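Local coordinates for protein ABC transporter (Caldanaerobius, PDB 4G68) that probably serves as the extracellular solute-binding component of an ABC transporter that takes up xylan-derived sugars, at residues Phe110-Tyr122 with Met324-Val336. Residues are numbered along the deposited sequence; the frame is centred on the assembly and turned at random.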
# COMPACT_ATOMS: atom_id res chain seq x y z
N PHE C 110 -10.16 -8.54 13.93
CA PHE C 110 -11.17 -7.60 14.49
C PHE C 110 -12.59 -8.09 14.18
O PHE C 110 -13.51 -7.99 15.00
CB PHE C 110 -11.07 -6.19 13.87
CG PHE C 110 -9.66 -5.64 13.76
CD1 PHE C 110 -8.65 -6.00 14.67
CD2 PHE C 110 -9.36 -4.69 12.77
CE1 PHE C 110 -7.36 -5.47 14.54
CE2 PHE C 110 -8.08 -4.15 12.65
CZ PHE C 110 -7.08 -4.53 13.54
N VAL C 111 -12.77 -8.58 12.96
CA VAL C 111 -14.08 -8.98 12.50
C VAL C 111 -14.46 -10.23 13.25
O VAL C 111 -15.55 -10.28 13.81
CB VAL C 111 -14.15 -9.19 10.96
CG1 VAL C 111 -15.50 -9.78 10.59
CG2 VAL C 111 -13.93 -7.84 10.28
N GLU C 112 -13.55 -11.22 13.29
CA GLU C 112 -13.82 -12.49 13.98
C GLU C 112 -14.04 -12.34 15.49
O GLU C 112 -14.80 -13.10 16.09
CB GLU C 112 -12.72 -13.50 13.70
CG GLU C 112 -12.73 -13.96 12.25
CD GLU C 112 -11.90 -15.22 12.03
OE1 GLU C 112 -11.13 -15.60 12.96
OE2 GLU C 112 -12.04 -15.83 10.93
N ALA C 113 -13.39 -11.36 16.09
CA ALA C 113 -13.56 -11.09 17.52
C ALA C 113 -14.86 -10.36 17.86
O ALA C 113 -15.05 -10.02 19.02
CB ALA C 113 -12.37 -10.30 18.06
N GLY C 114 -15.71 -10.08 16.88
CA GLY C 114 -17.01 -9.38 17.11
C GLY C 114 -16.87 -7.89 17.39
O GLY C 114 -17.72 -7.27 18.05
N LYS C 115 -15.75 -7.32 16.93
CA LYS C 115 -15.41 -5.90 17.27
C LYS C 115 -15.82 -4.92 16.20
O LYS C 115 -15.68 -3.69 16.41
CB LYS C 115 -13.91 -5.73 17.44
CG LYS C 115 -13.30 -6.74 18.36
CD LYS C 115 -13.85 -6.63 19.77
CE LYS C 115 -12.98 -7.56 20.59
NZ LYS C 115 -13.31 -7.42 21.98
N VAL C 116 -16.32 -5.44 15.07
CA VAL C 116 -16.75 -4.58 13.92
C VAL C 116 -18.23 -4.76 13.55
O VAL C 116 -18.70 -5.90 13.36
CB VAL C 116 -15.87 -4.86 12.68
CG1 VAL C 116 -16.16 -3.86 11.59
CG2 VAL C 116 -14.37 -4.78 13.04
N LEU C 117 -18.92 -3.63 13.43
CA LEU C 117 -20.34 -3.55 13.01
C LEU C 117 -20.54 -4.07 11.59
O LEU C 117 -19.88 -3.57 10.68
CB LEU C 117 -20.88 -2.09 13.09
CG LEU C 117 -22.40 -1.99 12.79
CD1 LEU C 117 -23.20 -2.84 13.79
CD2 LEU C 117 -22.95 -0.57 12.78
N GLN C 118 -21.41 -5.07 11.44
CA GLN C 118 -21.84 -5.57 10.12
C GLN C 118 -22.68 -4.52 9.38
O GLN C 118 -23.60 -3.90 9.96
CB GLN C 118 -22.66 -6.84 10.28
CG GLN C 118 -22.93 -7.59 8.99
CD GLN C 118 -24.08 -8.57 9.13
OE1 GLN C 118 -24.31 -9.11 10.23
NE2 GLN C 118 -24.81 -8.81 8.02
N LEU C 119 -22.38 -4.32 8.12
CA LEU C 119 -22.95 -3.19 7.41
C LEU C 119 -23.97 -3.54 6.32
O LEU C 119 -24.53 -2.61 5.72
CB LEU C 119 -21.83 -2.31 6.80
CG LEU C 119 -20.76 -1.72 7.72
CD1 LEU C 119 -19.78 -0.82 6.94
CD2 LEU C 119 -21.37 -0.95 8.90
N ASP C 120 -24.30 -4.83 6.12
CA ASP C 120 -25.17 -5.20 4.98
C ASP C 120 -26.53 -4.53 5.05
O ASP C 120 -27.15 -4.24 4.01
CB ASP C 120 -25.35 -6.70 4.84
CG ASP C 120 -24.05 -7.38 4.61
OD1 ASP C 120 -23.70 -7.67 3.42
OD2 ASP C 120 -23.34 -7.51 5.64
N SER C 121 -27.01 -4.30 6.28
CA SER C 121 -28.32 -3.64 6.47
C SER C 121 -28.29 -2.17 6.04
O SER C 121 -29.36 -1.58 5.82
CB SER C 121 -28.85 -3.75 7.91
OG SER C 121 -28.01 -3.05 8.82
N TYR C 122 -27.09 -1.58 5.99
CA TYR C 122 -26.95 -0.18 5.56
C TYR C 122 -26.49 -0.03 4.10
O TYR C 122 -26.18 1.07 3.67
CB TYR C 122 -26.01 0.62 6.42
CG TYR C 122 -26.27 0.65 7.91
CD1 TYR C 122 -27.01 1.73 8.50
CD2 TYR C 122 -25.71 -0.32 8.74
CE1 TYR C 122 -27.21 1.78 9.86
CE2 TYR C 122 -25.90 -0.29 10.12
CZ TYR C 122 -26.65 0.75 10.66
OH TYR C 122 -26.80 0.77 12.01
N MSE C 324 -13.93 1.31 8.95
CA MSE C 324 -14.80 0.39 9.73
C MSE C 324 -15.44 1.17 10.87
O MSE C 324 -14.90 2.18 11.33
CB MSE C 324 -13.97 -0.79 10.18
CG MSE C 324 -13.81 -1.76 9.01
SE MSE C 324 -12.81 -3.33 9.69
CE MSE C 324 -13.04 -4.37 8.05
N VAL C 325 -16.62 0.71 11.27
CA VAL C 325 -17.38 1.24 12.39
C VAL C 325 -17.28 0.20 13.51
O VAL C 325 -17.59 -0.98 13.32
CB VAL C 325 -18.88 1.44 11.99
CG1 VAL C 325 -19.74 1.75 13.22
CG2 VAL C 325 -19.02 2.56 10.93
N SER C 326 -16.90 0.67 14.69
CA SER C 326 -16.81 -0.21 15.87
C SER C 326 -18.16 -0.80 16.29
O SER C 326 -19.16 -0.11 16.25
CB SER C 326 -16.18 0.53 17.03
OG SER C 326 -14.80 0.60 16.76
N ALA C 327 -18.15 -2.08 16.71
CA ALA C 327 -19.40 -2.78 17.07
C ALA C 327 -20.03 -2.10 18.29
O ALA C 327 -21.25 -2.04 18.40
CB ALA C 327 -19.11 -4.27 17.38
N ASN C 328 -19.19 -1.52 19.15
CA ASN C 328 -19.65 -0.85 20.40
C ASN C 328 -19.85 0.67 20.30
O ASN C 328 -19.91 1.38 21.31
CB ASN C 328 -18.74 -1.20 21.59
CG ASN C 328 -17.39 -0.54 21.53
OD1 ASN C 328 -17.02 0.08 20.50
ND2 ASN C 328 -16.63 -0.66 22.60
N SER C 329 -19.96 1.18 19.07
CA SER C 329 -20.34 2.58 18.93
C SER C 329 -21.74 2.74 19.56
O SER C 329 -22.60 1.85 19.48
CB SER C 329 -20.34 3.07 17.46
OG SER C 329 -20.62 4.49 17.41
N LYS C 330 -21.92 3.86 20.24
CA LYS C 330 -23.23 4.22 20.78
C LYS C 330 -24.16 4.73 19.65
O LYS C 330 -25.39 4.59 19.71
CB LYS C 330 -23.03 5.31 21.82
CG LYS C 330 -22.02 4.97 22.89
CD LYS C 330 -22.63 4.07 23.94
CE LYS C 330 -21.83 4.08 25.24
NZ LYS C 330 -21.92 5.38 25.97
N TYR C 331 -23.56 5.31 18.62
CA TYR C 331 -24.32 5.96 17.54
C TYR C 331 -24.06 5.29 16.21
O TYR C 331 -23.44 5.90 15.28
CB TYR C 331 -23.93 7.42 17.46
CG TYR C 331 -23.68 8.01 18.81
CD1 TYR C 331 -24.74 8.32 19.66
CD2 TYR C 331 -22.39 8.26 19.24
CE1 TYR C 331 -24.50 8.86 20.91
CE2 TYR C 331 -22.14 8.80 20.49
CZ TYR C 331 -23.20 9.10 21.32
OH TYR C 331 -22.92 9.65 22.57
N LYS C 332 -24.52 4.04 16.12
CA LYS C 332 -24.25 3.18 14.96
C LYS C 332 -24.81 3.72 13.65
O LYS C 332 -24.07 3.77 12.63
CB LYS C 332 -24.82 1.78 15.18
CG LYS C 332 -24.11 0.99 16.25
CD LYS C 332 -24.85 -0.33 16.49
CE LYS C 332 -24.21 -1.12 17.63
NZ LYS C 332 -24.23 -0.38 18.92
N ASP C 333 -26.08 4.13 13.66
CA ASP C 333 -26.72 4.68 12.46
C ASP C 333 -25.92 5.94 11.98
O ASP C 333 -25.63 6.12 10.79
CB ASP C 333 -28.21 5.04 12.72
CG ASP C 333 -29.20 3.81 12.66
OD1 ASP C 333 -28.72 2.65 12.54
OD2 ASP C 333 -30.50 4.04 12.72
N GLU C 334 -25.55 6.81 12.91
CA GLU C 334 -24.85 8.07 12.58
C GLU C 334 -23.41 7.80 12.10
O GLU C 334 -22.94 8.43 11.12
CB GLU C 334 -24.85 9.00 13.80
CG GLU C 334 -26.29 9.34 14.25
CD GLU C 334 -26.97 8.35 15.25
OE1 GLU C 334 -26.49 7.24 15.58
OE2 GLU C 334 -28.07 8.71 15.74
N ALA C 335 -22.73 6.88 12.79
CA ALA C 335 -21.37 6.43 12.42
C ALA C 335 -21.24 5.82 11.01
O ALA C 335 -20.24 6.09 10.29
CB ALA C 335 -20.81 5.48 13.47
N VAL C 336 -22.23 5.01 10.60
CA VAL C 336 -22.26 4.47 9.22
C VAL C 336 -22.52 5.60 8.22
O VAL C 336 -21.91 5.59 7.15
CB VAL C 336 -23.33 3.33 9.06
CG1 VAL C 336 -23.40 2.84 7.59
CG2 VAL C 336 -23.01 2.16 9.95
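Tyr122 lies against the start of helix 332-353, and its ring and hydroxyl are engaged separately, in one lobe of what the family identifies as a periplasmic-binding-protein fold. Val336 CG2 sits over one ring face, 3.8 Å from the centroid of the Tyr122 ring and 11° off its normal, a CH-pi contact. Val336 CG1, anti to its backbone N, instead reaches the root of the ring, 3.6 Å from Tyr122 CG. At the far end, Tyr122 OH donates to Asp333 OD1 at 2.7 Å, nearly in line with the acceptor's C-O bond; ring and carboxylate planes stand 85° apart. An alanine in place of Tyr122 would probably strip the Val336 methyls of their aromatic cover and leave Asp333 OD1 without its phenol donor. Beside the ring, Leu117 CD2 reaches Lys332 CB and Val336 CG2, and Leu119 CD2 packs 3.7 Å from Val336 CG2, extending the apolar patch.

Before this patch in the chain, the backbones meet in a single antiparallel bridge between Val116 and Ser326. Ala327 N donates to Lys115 O, and Leu117 N to Val325 O, each at 3.0 Å. Next to the bridge, Val116 crosses the extended selenomethionine Met324 at about a right angle, and Val111 CG2 touches its CE.

Farther out, a Schellman motif at Gly114 ends helix 108-112 and turns the chain toward the bridge, while a type I turn from Ser326 to Ser329 leads toward the helix carrying Val336. Ser326 OG bonds Pro96 O and Ser329 OG bonds Asp97, tying this turn to the approach to strand 98-102. Lys332 bends at its tip (chi4 60°), bringing NZ 2.8 Å from Ser329 O.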